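Local structure of blue (Type 1) copper domain protein (5FC9) at residues A2-P7 against L22-P27; N8-V13 against P86-L91; V32-D37 against H70-E75; H42-I47 against Y78-S83. The protein binds a copper ion in an open type 1 site and probably transfers electrons. All blocks are in the same frame, centred on the assembly; numbering follows the deposited sequence.

Contact 1 (A2-P7 against L22-P27); sequences AQIIIP and LNLEIP
Leu-24 lays its isobutyl end over the CG1-CD1 arm of Ile-4. Leu-24 CD2 lies 3.9 Å from Ile-4 CD1, and Leu-24 CB backs the same arm. The two side chains slant across one another. Leu-24 CG stands anti to the backbone N (chi1 177°), and this carries both methyls over to strand 3-6. Its other methyl, CD1, rests 3.9 Å from the backbone oxygen Gln-3 O. Further along, Ala-2 and Ile-26 meet by single methyl groups, with Ala-2 CB 3.8 Å from Ile-26 CG2. Ala-2 CB is also a loose neighbour of Leu-24 CD2, at 4.3 Å.

No hydrogen bond joins the two segments. Strand 3-6 bonds instead to strand 30-36, through pairs such as Ile-4 with Thr-33 and Thr-35. Strand 23-26 belongs to the other sheet, next to strand 89-94. Each is an outermost strand of its sheet within this chain, so the contact lies between the sheets at the edge of a cupredoxin beta sandwich. Val-32 and Val-92 extend the same apolar layer.

The contact is wholly apolar on the side-chain level. It holds by shape and by exclusion of water, without a directional bond to fix the register of the two strands.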
loop_
_atom_site.group_PDB
_atom_site.type_symbol
_atom_site.label_atom_id
_atom_site.label_comp_id
_atom_site.label_asym_id
_atom_site.label_seq_id
_atom_site.Cartn_x
_atom_site.Cartn_y
_atom_site.Cartn_z
ATOM N N ALA A 2 23.813 -8.270 -19.131
ATOM C CA ALA A 2 22.810 -8.850 -18.236
ATOM C C ALA A 2 22.485 -7.747 -17.234
ATOM O O ALA A 2 23.212 -7.532 -16.263
ATOM C CB ALA A 2 23.338 -10.086 -17.547
ATOM N N GLN A 3 21.398 -7.039 -17.497
ATOM C CA GLN A 3 21.141 -5.779 -16.823
ATOM C C GLN A 3 19.854 -5.816 -16.033
ATOM O O GLN A 3 18.881 -6.459 -16.445
ATOM C CB GLN A 3 21.061 -4.626 -17.830
ATOM C CG GLN A 3 22.340 -4.366 -18.594
ATOM C CD GLN A 3 22.186 -3.173 -19.520
ATOM O OE1 GLN A 3 21.623 -2.139 -19.133
ATOM N NE2 GLN A 3 22.667 -3.308 -20.746
ATOM N N ILE A 4 19.868 -5.115 -14.906
ATOM C CA ILE A 4 18.648 -4.833 -14.164
ATOM C C ILE A 4 18.542 -3.325 -14.032
ATOM O O ILE A 4 19.488 -2.676 -13.594
ATOM C CB ILE A 4 18.650 -5.476 -12.773
ATOM C CG1 ILE A 4 18.759 -6.999 -12.892
ATOM C CG2 ILE A 4 17.386 -5.057 -11.991
ATOM C CD1 ILE A 4 19.266 -7.701 -11.648
ATOM N N ILE A 5 17.390 -2.769 -14.402
ATOM C CA ILE A 5 17.176 -1.340 -14.294
ATOM C C ILE A 5 16.328 -1.013 -13.072
ATOM O O ILE A 5 15.317 -1.673 -12.837
ATOM C CB ILE A 5 16.471 -0.784 -15.531
ATOM C CG1 ILE A 5 17.306 -1.063 -16.787
ATOM C CG2 ILE A 5 16.187 0.712 -15.360
ATOM C CD1 ILE A 5 16.726 -0.458 -18.039
ATOM N N ILE A 6 16.759 -0.030 -12.290
ATOM C CA ILE A 6 15.906 0.550 -11.257
ATOM C C ILE A 6 15.194 1.743 -11.894
ATOM O O ILE A 6 15.826 2.753 -12.197
ATOM C CB ILE A 6 16.703 1.000 -10.008
ATOM C CG1 ILE A 6 17.672 -0.094 -9.545
ATOM C CG2 ILE A 6 15.751 1.388 -8.889
ATOM C CD1 ILE A 6 18.610 0.377 -8.438
ATOM N N PRO A 7 13.879 1.618 -12.144
ATOM C CA PRO A 7 13.246 2.659 -12.952
ATOM C C PRO A 7 12.838 3.889 -12.160
ATOM O O PRO A 7 12.767 3.882 -10.924
ATOM C CB PRO A 7 12.006 1.952 -13.505
ATOM C CG PRO A 7 11.624 1.002 -12.399
ATOM C CD PRO A 7 12.964 0.492 -11.877
ATOM N N LEU A 22 12.285 -8.218 -12.805
ATOM C CA LEU A 22 12.170 -8.501 -11.385
ATOM C C LEU A 22 12.896 -9.803 -11.022
ATOM O O LEU A 22 13.366 -9.965 -9.898
ATOM C CB LEU A 22 10.697 -8.567 -10.998
ATOM C CG LEU A 22 10.366 -8.553 -9.511
ATOM C CD1 LEU A 22 10.979 -7.345 -8.843
ATOM C CD2 LEU A 22 8.853 -8.553 -9.367
ATOM N N ASN A 23 12.961 -10.727 -11.977
ATOM C CA ASN A 23 13.802 -11.913 -11.853
ATOM C C ASN A 23 14.692 -11.985 -13.076
ATOM O O ASN A 23 14.199 -12.181 -14.184
ATOM C CB ASN A 23 12.982 -13.204 -11.734
ATOM C CG ASN A 23 13.869 -14.445 -11.621
ATOM O OD1 ASN A 23 14.927 -14.402 -10.994
ATOM N ND2 ASN A 23 13.442 -15.545 -12.236
ATOM N N LEU A 24 15.989 -11.793 -12.874
ATOM C CA LEU A 24 16.948 -11.868 -13.968
ATOM C C LEU A 24 17.501 -13.281 -14.042
ATOM O O LEU A 24 18.128 -13.738 -13.092
ATOM C CB LEU A 24 18.081 -10.858 -13.764
ATOM C CG LEU A 24 19.180 -10.912 -14.830
ATOM C CD1 LEU A 24 18.670 -10.341 -16.135
ATOM C CD2 LEU A 24 20.456 -10.197 -14.367
ATOM N N GLU A 25 17.232 -13.975 -15.146
ATOM C CA GLU A 25 17.769 -15.319 -15.361
ATOM C C GLU A 25 19.073 -15.261 -16.157
ATOM O O GLU A 25 19.109 -14.747 -17.271
ATOM C CB GLU A 25 16.741 -16.197 -16.083
ATOM C CG GLU A 25 15.502 -16.470 -15.249
ATOM C CD GLU A 25 14.376 -17.109 -16.035
ATOM O OE1 GLU A 25 14.040 -16.597 -17.121
ATOM O OE2 GLU A 25 13.821 -18.124 -15.559
ATOM N N ILE A 26 20.139 -15.792 -15.571
ATOM C CA ILE A 26 21.464 -15.752 -16.193
ATOM C C ILE A 26 22.192 -17.076 -16.026
ATOM O O ILE A 26 21.973 -17.790 -15.051
ATOM C CB ILE A 26 22.361 -14.640 -15.594
ATOM C CG1 ILE A 26 22.408 -14.764 -14.068
ATOM C CG2 ILE A 26 21.881 -13.261 -16.015
ATOM C CD1 ILE A 26 23.586 -14.092 -13.431
ATOM N N PRO A 27 23.073 -17.405 -16.979
ATOM C CA PRO A 27 23.975 -18.538 -16.775
ATOM C C PRO A 27 25.085 -18.184 -15.792
ATOM O O PRO A 27 25.422 -17.015 -15.630
ATOM C CB PRO A 27 24.537 -18.801 -18.176
ATOM C CG PRO A 27 24.422 -17.500 -18.879
ATOM C CD PRO A 27 23.183 -16.840 -18.335
#

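Contact 2 (N8-V13 against P86-L91); sequences NGNYDV and PWRVGL
Arg-88 reaches across to the turn at Asn-10 and Asp-12. Its NE donates to Asn-10 O at 2.8 Å. The donor lies in the carbonyl plane, on a lone pair, and the N-H...O angle is 151°. Beside it, Trp-87 NE1 donates to Asp-12 O at 3.0 Å, from a position tilted off that carbonyl plane. The indole also has Val-13 over one face, with Val-13 CG2 3.6 Å from Trp-87 CZ2, and Tyr-11 O at its edge. Asn-10 ND2 lies over one face of the guanidinium, 3.7 Å from Arg-88 NE and with the planes 19° apart, while Asn-10 OD1 rests by Arg-88 CG.

The next shell fixes these groups. Asp-12 N bonds to Gly-9 O and closes a type I turn from Gly-9 to Asp-12. A bend at chi2 (-56°) helps bring Arg-88 NE to Asn-10 O. Gly-15 O and Ala-16 O hold the terminal nitrogens of Arg-88, and Gly-17 O holds Asn-10 ND2. Asp-12 OD1 accepts from His-85 NE2 of the third subunit.

Asn-10 touches His-42, and the Trp-87 ring meets that of His-85, both copper ligands. The arrangement joins the 8-13 loop to the segment just after His-85, at the copper end of a cupredoxin fold.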
loop_
_atom_site.group_PDB
_atom_site.type_symbol
_atom_site.label_atom_id
_atom_site.label_comp_id
_atom_site.label_asym_id
_atom_site.label_seq_id
_atom_site.Cartn_x
_atom_site.Cartn_y
_atom_site.Cartn_z
ATOM N N ASN A 8 12.562 4.959 -12.895
ATOM C CA ASN A 8 11.937 6.112 -12.289
ATOM C C ASN A 8 10.650 5.670 -11.618
ATOM O O ASN A 8 9.858 4.931 -12.207
ATOM C CB ASN A 8 11.650 7.187 -13.328
ATOM C CG ASN A 8 11.034 8.423 -12.711
ATOM O OD1 ASN A 8 9.816 8.550 -12.644
ATOM N ND2 ASN A 8 11.877 9.333 -12.246
ATOM N N GLY A 9 10.464 6.104 -10.379
ATOM C CA GLY A 9 9.274 5.738 -9.632
ATOM C C GLY A 9 9.424 4.516 -8.752
ATOM O O GLY A 9 8.468 4.094 -8.097
ATOM N N ASN A 10 10.615 3.932 -8.735
ATOM C CA ASN A 10 10.891 2.806 -7.848
ATOM C C ASN A 10 10.730 3.183 -6.365
ATOM O O ASN A 10 10.437 2.330 -5.521
ATOM C CB ASN A 10 12.303 2.262 -8.144
ATOM C CG ASN A 10 12.668 1.057 -7.284
ATOM O OD1 ASN A 10 13.338 1.201 -6.262
ATOM N ND2 ASN A 10 12.207 -0.130 -7.686
ATOM N N TYR A 11 10.889 4.462 -6.036
ATOM C CA TYR A 11 10.681 4.909 -4.656
ATOM C C TYR A 11 9.211 4.829 -4.203
ATOM O O TYR A 11 8.930 4.932 -3.015
ATOM C CB TYR A 11 11.173 6.351 -4.472
ATOM C CG TYR A 11 10.449 7.364 -5.328
ATOM C CD1 TYR A 11 10.934 7.713 -6.579
ATOM C CD2 TYR A 11 9.276 7.967 -4.886
ATOM C CE1 TYR A 11 10.278 8.632 -7.374
ATOM C CE2 TYR A 11 8.617 8.895 -5.672
ATOM C CZ TYR A 11 9.116 9.216 -6.915
ATOM O OH TYR A 11 8.474 10.141 -7.711
ATOM N N ASP A 12 8.307 4.680 -5.163
ATOM C CA ASP A 12 6.862 4.634 -4.904
ATOM C C ASP A 12 6.538 3.402 -4.050
ATOM O O ASP A 12 7.151 2.344 -4.217
ATOM C CB ASP A 12 6.122 4.610 -6.249
ATOM C CG ASP A 12 4.646 4.945 -6.150
ATOM O OD1 ASP A 12 4.079 4.982 -5.038
ATOM O OD2 ASP A 12 4.066 5.118 -7.241
ATOM N N VAL A 13 5.591 3.546 -3.121
ATOM C CA VAL A 13 5.184 2.425 -2.270
ATOM C C VAL A 13 3.993 1.733 -2.923
ATOM O O VAL A 13 2.839 1.908 -2.505
ATOM C CB VAL A 13 4.823 2.884 -0.837
ATOM C CG1 VAL A 13 4.593 1.690 0.063
ATOM C CG2 VAL A 13 5.932 3.774 -0.255
ATOM N N PRO A 86 12.797 -1.090 1.353
ATOM C CA PRO A 86 12.922 -2.541 1.542
ATOM C C PRO A 86 11.782 -3.357 0.937
ATOM O O PRO A 86 11.939 -4.565 0.771
ATOM C CB PRO A 86 12.954 -2.688 3.068
ATOM C CG PRO A 86 12.375 -1.455 3.602
ATOM C CD PRO A 86 12.719 -0.368 2.632
ATOM N N TRP A 87 10.668 -2.709 0.597
ATOM C CA TRP A 87 9.583 -3.398 -0.105
ATOM C C TRP A 87 9.959 -3.725 -1.553
ATOM O O TRP A 87 9.306 -4.537 -2.210
ATOM C CB TRP A 87 8.288 -2.571 -0.078
ATOM C CG TRP A 87 8.410 -1.225 -0.716
ATOM C CD1 TRP A 87 8.111 -0.890 -2.018
ATOM C CD2 TRP A 87 8.865 -0.028 -0.086
ATOM N NE1 TRP A 87 8.358 0.447 -2.223
ATOM C CE2 TRP A 87 8.834 0.996 -1.059
ATOM C CE3 TRP A 87 9.297 0.280 1.209
ATOM C CZ2 TRP A 87 9.207 2.310 -0.763
ATOM C CZ3 TRP A 87 9.682 1.581 1.496
ATOM C CH2 TRP A 87 9.642 2.580 0.508
ATOM N N ARG A 88 11.025 -3.100 -2.046
ATOM C CA ARG A 88 11.493 -3.370 -3.401
ATOM C C ARG A 88 12.492 -4.505 -3.385
ATOM O O ARG A 88 13.686 -4.287 -3.145
ATOM C CB ARG A 88 12.122 -2.118 -4.011
ATOM C CG ARG A 88 11.139 -0.960 -4.159
ATOM C CD ARG A 88 9.924 -1.380 -4.971
ATOM N NE ARG A 88 9.204 -0.229 -5.502
ATOM C CZ ARG A 88 8.187 -0.338 -6.349
ATOM N NH1 ARG A 88 7.765 -1.542 -6.701
ATOM N NH2 ARG A 88 7.600 0.747 -6.838
ATOM N N VAL A 89 11.985 -5.712 -3.623
ATOM C CA VAL A 89 12.797 -6.925 -3.557
ATOM C C VAL A 89 12.796 -7.634 -4.908
ATOM O O VAL A 89 11.740 -7.819 -5.530
ATOM C CB VAL A 89 12.291 -7.874 -2.450
ATOM C CG1 VAL A 89 12.405 -7.206 -1.094
ATOM C CG2 VAL A 89 10.842 -8.299 -2.696
ATOM N N GLY A 90 13.989 -8.003 -5.381
ATOM C CA GLY A 90 14.111 -8.681 -6.656
ATOM C C GLY A 90 14.920 -9.962 -6.544
ATOM O O GLY A 90 15.383 -10.319 -5.459
ATOM N N LEU A 91 15.068 -10.640 -7.674
ATOM C CA LEU A 91 15.779 -11.909 -7.751
ATOM C C LEU A 91 16.793 -11.931 -8.874
ATOM O O LEU A 91 16.581 -11.350 -9.937
ATOM C CB LEU A 91 14.804 -13.066 -7.969
ATOM C CG LEU A 91 13.670 -13.233 -6.972
ATOM C CD1 LEU A 91 12.763 -14.322 -7.470
ATOM C CD2 LEU A 91 14.256 -13.632 -5.655
#

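Contact 3 (V32-D37 against H70-E75); sequences VTWTND and HVFEEE
Val-32 N donates to His-70 O at 2.9 Å in an almost straight bond, 173° at the hydrogen. His-70 N returns the bond to Val-32 O at 3.0 Å. The two residues form an antiparallel hydrogen-bonded pair between strands 30-36 and 67-72.

The side chains gather round the Phe-72 ring. Val-32 CG2 comes within 3.6 Å of Phe-72 CD1. Trp-34 CH2 lies at the Phe-72 edge, 4.0 Å from Phe-72 CE1, and the two side chains run roughly at right angles. Within its own strand, His-70 sets CD2 over the centre of the Phe-72 ring. Phe-72 CG is anti to the carbonyl carbon (chi1 -76°), which brings the CD1-CE1 side of the ring to Val-32 CG2. His-70 CB also sits at the edge of the indole, 4.2 Å from Trp-34 CZ3.

Phe-57 meets the Phe-72 ring edge to face, and Ile-26 and Val-92 reach it from the other sheet. With an alanine at Phe-72, Val-32 CG2 and Trp-34 CH2 are likely to lose their aromatic neighbour and a gap to open between the sheets.

His-70 is a ligand of a second copper site, which is not occupied at this chain. The chemistry divides in two: backbone bonds set the strand register, while aromatic and apolar groups fill the core.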
loop_
_atom_site.group_PDB
_atom_site.type_symbol
_atom_site.label_atom_id
_atom_site.label_comp_id
_atom_site.label_asym_id
_atom_site.label_seq_id
_atom_site.Cartn_x
_atom_site.Cartn_y
_atom_site.Cartn_z
ATOM N N VAL A 32 26.465 -9.160 -13.790
ATOM C CA VAL A 32 25.189 -8.452 -13.768
ATOM C C VAL A 32 25.414 -6.975 -13.455
ATOM O O VAL A 32 26.189 -6.638 -12.564
ATOM C CB VAL A 32 24.234 -9.066 -12.724
ATOM C CG1 VAL A 32 22.963 -8.222 -12.591
ATOM C CG2 VAL A 32 23.898 -10.485 -13.116
ATOM N N THR A 33 24.752 -6.097 -14.207
ATOM C CA THR A 33 24.886 -4.662 -13.992
ATOM C C THR A 33 23.544 -4.032 -13.638
ATOM O O THR A 33 22.600 -4.112 -14.422
ATOM C CB THR A 33 25.446 -3.949 -15.238
ATOM O OG1 THR A 33 26.695 -4.547 -15.605
ATOM C CG2 THR A 33 25.666 -2.470 -14.953
ATOM N N TRP A 34 23.482 -3.419 -12.465
ATOM C CA TRP A 34 22.319 -2.615 -12.079
ATOM C C TRP A 34 22.557 -1.161 -12.441
ATOM O O TRP A 34 23.653 -0.649 -12.226
ATOM C CB TRP A 34 22.048 -2.686 -10.573
ATOM C CG TRP A 34 21.441 -3.952 -10.035
ATOM C CD1 TRP A 34 20.117 -4.166 -9.738
ATOM C CD2 TRP A 34 22.133 -5.142 -9.646
ATOM N NE1 TRP A 34 19.944 -5.423 -9.214
ATOM C CE2 TRP A 34 21.166 -6.050 -9.154
ATOM C CE3 TRP A 34 23.475 -5.545 -9.688
ATOM C CZ2 TRP A 34 21.495 -7.318 -8.700
ATOM C CZ3 TRP A 34 23.802 -6.814 -9.233
ATOM C CH2 TRP A 34 22.815 -7.684 -8.755
ATOM N N THR A 35 21.527 -0.483 -12.942
ATOM C CA THR A 35 21.625 0.946 -13.186
ATOM C C THR A 35 20.491 1.646 -12.452
ATOM O O THR A 35 19.343 1.215 -12.549
ATOM C CB THR A 35 21.548 1.281 -14.682
ATOM O OG1 THR A 35 22.639 0.644 -15.362
ATOM C CG2 THR A 35 21.650 2.780 -14.896
ATOM N N ASN A 36 20.813 2.709 -11.724
ATOM C CA ASN A 36 19.770 3.522 -11.105
ATOM C C ASN A 36 19.252 4.602 -12.059
ATOM O O ASN A 36 19.912 5.618 -12.260
ATOM C CB ASN A 36 20.270 4.174 -9.815
ATOM C CG ASN A 36 19.158 4.920 -9.077
ATOM O OD1 ASN A 36 17.997 4.773 -9.431
ATOM N ND2 ASN A 36 19.510 5.719 -8.070
ATOM N N ASP A 37 18.073 4.378 -12.630
ATOM C CA ASP A 37 17.453 5.360 -13.522
ATOM C C ASP A 37 16.460 6.234 -12.768
ATOM O O ASP A 37 15.856 7.138 -13.345
ATOM C CB ASP A 37 16.737 4.674 -14.684
ATOM C CG ASP A 37 17.673 4.274 -15.802
ATOM O OD1 ASP A 37 18.860 4.662 -15.780
ATOM O OD2 ASP A 37 17.202 3.583 -16.727
ATOM N N HIS A 70 28.050 -7.110 -10.232
ATOM C CA HIS A 70 28.475 -8.298 -9.491
ATOM C C HIS A 70 28.575 -9.512 -10.411
ATOM O O HIS A 70 27.693 -9.753 -11.244
ATOM C CB HIS A 70 27.510 -8.590 -8.343
ATOM C CG HIS A 70 27.911 -9.759 -7.496
ATOM N ND1 HIS A 70 28.956 -9.702 -6.600
ATOM C CD2 HIS A 70 27.397 -11.008 -7.397
ATOM C CE1 HIS A 70 29.072 -10.868 -5.989
ATOM N NE2 HIS A 70 28.141 -11.679 -6.455
ATOM N N VAL A 71 29.655 -10.281 -10.260
ATOM C CA VAL A 71 29.799 -11.517 -11.017
ATOM C C VAL A 71 29.208 -12.688 -10.236
ATOM O O VAL A 71 29.620 -12.958 -9.111
ATOM C CB VAL A 71 31.280 -11.818 -11.355
ATOM C CG1 VAL A 71 31.369 -13.061 -12.220
ATOM C CG2 VAL A 71 31.918 -10.631 -12.064
ATOM N N PHE A 72 28.240 -13.372 -10.841
ATOM C CA PHE A 72 27.582 -14.509 -10.206
ATOM C C PHE A 72 28.228 -15.822 -10.653
ATOM O O PHE A 72 27.996 -16.279 -11.770
ATOM C CB PHE A 72 26.084 -14.517 -10.533
ATOM C CG PHE A 72 25.291 -13.502 -9.763
ATOM C CD1 PHE A 72 25.171 -12.201 -10.223
ATOM C CD2 PHE A 72 24.657 -13.852 -8.581
ATOM C CE1 PHE A 72 24.432 -11.260 -9.512
ATOM C CE2 PHE A 72 23.924 -12.918 -7.865
ATOM C CZ PHE A 72 23.813 -11.619 -8.335
ATOM N N GLU A 73 29.023 -16.424 -9.775
ATOM C CA GLU A 73 29.788 -17.619 -10.127
ATOM C C GLU A 73 29.186 -18.911 -9.567
ATOM O O GLU A 73 29.712 -19.993 -9.835
ATOM C CB GLU A 73 31.232 -17.494 -9.637
ATOM C CG GLU A 73 32.054 -16.415 -10.316
ATOM C CD GLU A 73 33.006 -15.740 -9.343
ATOM O OE1 GLU A 73 32.627 -15.593 -8.164
ATOM O OE2 GLU A 73 34.123 -15.376 -9.756
ATOM N N GLU A 74 28.125 -18.810 -8.768
ATOM C CA GLU A 74 27.460 -20.010 -8.272
ATOM C C GLU A 74 26.004 -20.062 -8.714
ATOM O O GLU A 74 25.315 -19.038 -8.694
ATOM C CB GLU A 74 27.520 -20.090 -6.745
ATOM C CG GLU A 74 28.890 -20.266 -6.096
ATOM C CD GLU A 74 29.861 -19.137 -6.382
ATOM O OE1 GLU A 74 29.671 -18.038 -5.824
ATOM O OE2 GLU A 74 30.837 -19.359 -7.127
ATOM N N GLU A 75 25.534 -21.245 -9.103
ATOM C CA GLU A 75 24.111 -21.439 -9.350
ATOM C C GLU A 75 23.324 -21.206 -8.060
ATOM O O GLU A 75 23.853 -21.390 -6.953
ATOM C CB GLU A 75 23.834 -22.843 -9.904
ATOM C CG GLU A 75 24.536 -23.163 -11.226
ATOM C CD GLU A 75 25.948 -23.733 -11.056
ATOM O OE1 GLU A 75 26.563 -23.561 -9.978
ATOM O OE2 GLU A 75 26.443 -24.342 -12.027
#

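Contact 4 (H42-I47 against Y78-S83); sequences HNIQSI and YKYYCS. With CU (copper (II) ion), chain E.
His-42 and Cys-82 meet at one copper ion, with Cys-82 SG at the edge of the imidazole, in its plane. The metal is bound by His-42 ND1 at 2.0 Å and Cys-82 SG at 2.2 Å. A water and His-85 complete the set. Cys-82 SG also accepts from Asn-43 N at 3.3 Å, nearly straight at 170°, which would probably draw charge from the thiolate.

The Asn-43 amide faces Ser-83 with both ends. Asn-43 OD1 accepts from Ser-83 N at 2.9 Å, and Asn-43 ND2 donates to Ser-83 OG at 2.8 Å, in the amide plane. Replacing Asn-43 by alanine is likely to leave Ser-83 N and OG without their amide partner and the loop after Cys-82 freer to move.

Farther on, Ile-47 crosses Tyr-81 at about a right angle. Its CG2 makes a CH-pi contact 3.9 Å from the Tyr-81 ring centroid. With chi1 at 55°, Ile-47 CG2 falls anti to the carbonyl carbon and over this face. Ile-44 CD1 slants against Tyr-80 CE2 at 3.8 Å.

Gln-45 and Tyr-81 exchange two backbone bonds. Within this chain strand 45-47 is an outermost strand of its sheet, beside strand 76-81, which has strand 89-94 on its other flank.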
loop_
_atom_site.group_PDB
_atom_site.type_symbol
_atom_site.label_atom_id
_atom_site.label_comp_id
_atom_site.label_asym_id
_atom_site.label_seq_id
_atom_site.Cartn_x
_atom_site.Cartn_y
_atom_site.Cartn_z
ATOM N N HIS A 42 19.430 4.824 -4.463
ATOM C CA HIS A 42 19.043 3.456 -4.173
ATOM C C HIS A 42 20.276 2.677 -3.812
ATOM O O HIS A 42 21.382 3.139 -4.040
ATOM C CB HIS A 42 18.362 2.814 -5.378
ATOM C CG HIS A 42 16.993 3.353 -5.643
ATOM N ND1 HIS A 42 15.933 3.136 -4.792
ATOM C CD2 HIS A 42 16.511 4.098 -6.663
ATOM C CE1 HIS A 42 14.851 3.726 -5.273
ATOM N NE2 HIS A 42 15.176 4.316 -6.411
ATOM N N ASN A 43 20.093 1.498 -3.242
ATOM C CA ASN A 43 21.217 0.575 -3.159
ATOM C C ASN A 43 20.728 -0.839 -3.440
ATOM O O ASN A 43 19.525 -1.088 -3.577
ATOM C CB ASN A 43 21.932 0.681 -1.797
ATOM C CG ASN A 43 21.024 0.377 -0.627
ATOM O OD1 ASN A 43 20.431 -0.691 -0.555
ATOM N ND2 ASN A 43 20.913 1.317 0.295
ATOM N N ILE A 44 21.682 -1.753 -3.583
ATOM C CA ILE A 44 21.395 -3.142 -3.889
ATOM C C ILE A 44 22.063 -3.996 -2.819
ATOM O O ILE A 44 23.285 -4.000 -2.705
ATOM C CB ILE A 44 21.914 -3.537 -5.293
ATOM C CG1 ILE A 44 21.188 -2.734 -6.389
ATOM C CG2 ILE A 44 21.763 -5.036 -5.520
ATOM C CD1 ILE A 44 19.696 -2.991 -6.465
ATOM N N GLN A 45 21.266 -4.703 -2.020
ATOM C CA GLN A 45 21.824 -5.560 -0.966
ATOM C C GLN A 45 21.252 -6.961 -1.034
ATOM O O GLN A 45 20.034 -7.144 -1.005
ATOM C CB GLN A 45 21.530 -4.984 0.424
ATOM C CG GLN A 45 21.854 -3.522 0.590
ATOM C CD GLN A 45 23.326 -3.265 0.633
ATOM O OE1 GLN A 45 24.085 -4.073 1.157
ATOM N NE2 GLN A 45 23.751 -2.134 0.078
ATOM N N SER A 46 22.128 -7.960 -1.069
ATOM C CA SER A 46 21.687 -9.347 -0.960
ATOM C C SER A 46 21.073 -9.569 0.426
ATOM O O SER A 46 21.576 -9.048 1.426
ATOM C CB SER A 46 22.866 -10.297 -1.209
ATOM O OG SER A 46 24.006 -9.832 -0.518
ATOM N N ILE A 47 19.956 -10.297 0.475
ATOM C CA ILE A 47 19.257 -10.523 1.744
ATOM C C ILE A 47 18.918 -11.984 1.951
ATOM O O ILE A 47 18.889 -12.765 0.994
ATOM C CB ILE A 47 17.939 -9.722 1.841
ATOM C CG1 ILE A 47 17.026 -10.031 0.646
ATOM C CG2 ILE A 47 18.235 -8.248 1.979
ATOM C CD1 ILE A 47 15.547 -9.625 0.877
ATOM N N TYR A 78 19.013 -15.845 -5.865
ATOM C CA TYR A 78 19.556 -14.808 -5.003
ATOM C C TYR A 78 18.581 -13.637 -4.851
ATOM O O TYR A 78 18.328 -12.912 -5.812
ATOM C CB TYR A 78 20.894 -14.321 -5.568
ATOM C CG TYR A 78 21.920 -15.422 -5.681
ATOM C CD1 TYR A 78 22.059 -16.162 -6.850
ATOM C CD2 TYR A 78 22.728 -15.737 -4.603
ATOM C CE1 TYR A 78 22.995 -17.180 -6.937
ATOM C CE2 TYR A 78 23.666 -16.747 -4.680
ATOM C CZ TYR A 78 23.795 -17.462 -5.843
ATOM O OH TYR A 78 24.737 -18.467 -5.903
ATOM N N LYS A 79 18.047 -13.457 -3.646
ATOM C CA LYS A 79 17.168 -12.326 -3.351
ATOM C C LYS A 79 17.989 -11.087 -3.020
ATOM O O LYS A 79 19.062 -11.184 -2.430
ATOM C CB LYS A 79 16.240 -12.641 -2.172
ATOM C CG LYS A 79 15.284 -13.792 -2.396
ATOM C CD LYS A 79 14.413 -14.038 -1.170
ATOM C CE LYS A 79 14.538 -15.474 -0.681
ATOM N NZ LYS A 79 15.930 -15.821 -0.279
ATOM N N TYR A 80 17.478 -9.914 -3.372
ATOM C CA TYR A 80 18.118 -8.682 -2.944
ATOM C C TYR A 80 17.079 -7.598 -2.754
ATOM O O TYR A 80 15.969 -7.705 -3.273
ATOM C CB TYR A 80 19.174 -8.218 -3.958
ATOM C CG TYR A 80 18.578 -7.831 -5.284
ATOM C CD1 TYR A 80 18.379 -8.775 -6.273
ATOM C CD2 TYR A 80 18.200 -6.516 -5.538
ATOM C CE1 TYR A 80 17.815 -8.432 -7.504
ATOM C CE2 TYR A 80 17.629 -6.160 -6.754
ATOM C CZ TYR A 80 17.439 -7.114 -7.728
ATOM O OH TYR A 80 16.880 -6.776 -8.938
ATOM N N TYR A 81 17.440 -6.551 -2.032
ATOM C CA TYR A 81 16.505 -5.455 -1.845
ATOM C C TYR A 81 17.291 -4.141 -1.842
ATOM O O TYR A 81 18.492 -4.130 -2.116
ATOM C CB TYR A 81 15.679 -5.722 -0.565
ATOM C CG TYR A 81 16.203 -5.229 0.774
ATOM C CD1 TYR A 81 15.321 -4.917 1.798
ATOM C CD2 TYR A 81 17.561 -4.996 0.996
ATOM C CE1 TYR A 81 15.781 -4.436 3.028
ATOM C CE2 TYR A 81 18.017 -4.512 2.203
ATOM C CZ TYR A 81 17.128 -4.239 3.215
ATOM O OH TYR A 81 17.585 -3.770 4.428
ATOM N N CYS A 82 16.609 -3.050 -1.538
ATOM C CA CYS A 82 17.218 -1.751 -1.298
ATOM C C CYS A 82 16.954 -1.376 0.142
ATOM O O CYS A 82 15.805 -1.426 0.587
ATOM C CB CYS A 82 16.626 -0.691 -2.236
ATOM S SG CYS A 82 17.117 1.010 -1.853
ATOM N N SER A 83 17.982 -0.990 0.891
ATOM C CA SER A 83 17.742 -0.727 2.304
ATOM C C SER A 83 16.905 0.547 2.522
ATOM O O SER A 83 16.288 0.719 3.581
ATOM C CB SER A 83 19.066 -0.661 3.084
ATOM O OG SER A 83 19.828 0.485 2.747
HETATM CU CU CU E . 15.649 2.045 -3.167
HETATM O O HOH W 1 14.685 0.354 -4.284
#

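Contacts 1 and 3 lie about 8 Å apart between their centres and share the apolar core. Strands 3-6 and 30-36 are neighbours in one sheet, and Ile-4 CD1 is 3.4 Å from Trp-34 NE1. Contact 4 belongs to the facing sheet and holds two of the copper ligands. Trp-34 links contact 3 to it, with Trp-34 NE1 3.4 Å from Tyr-80 OH. Contact 2 is about 10 Å from contact 4 between centres. Gly-90 N lies 2.9 Å from Tyr-80 O, a probable hydrogen bond, and the Asn-10 side chain comes to about 4 Å from the copper. The touching side chains of contact 1 are more remote, that of Ile-4 being about 11 Å from the metal.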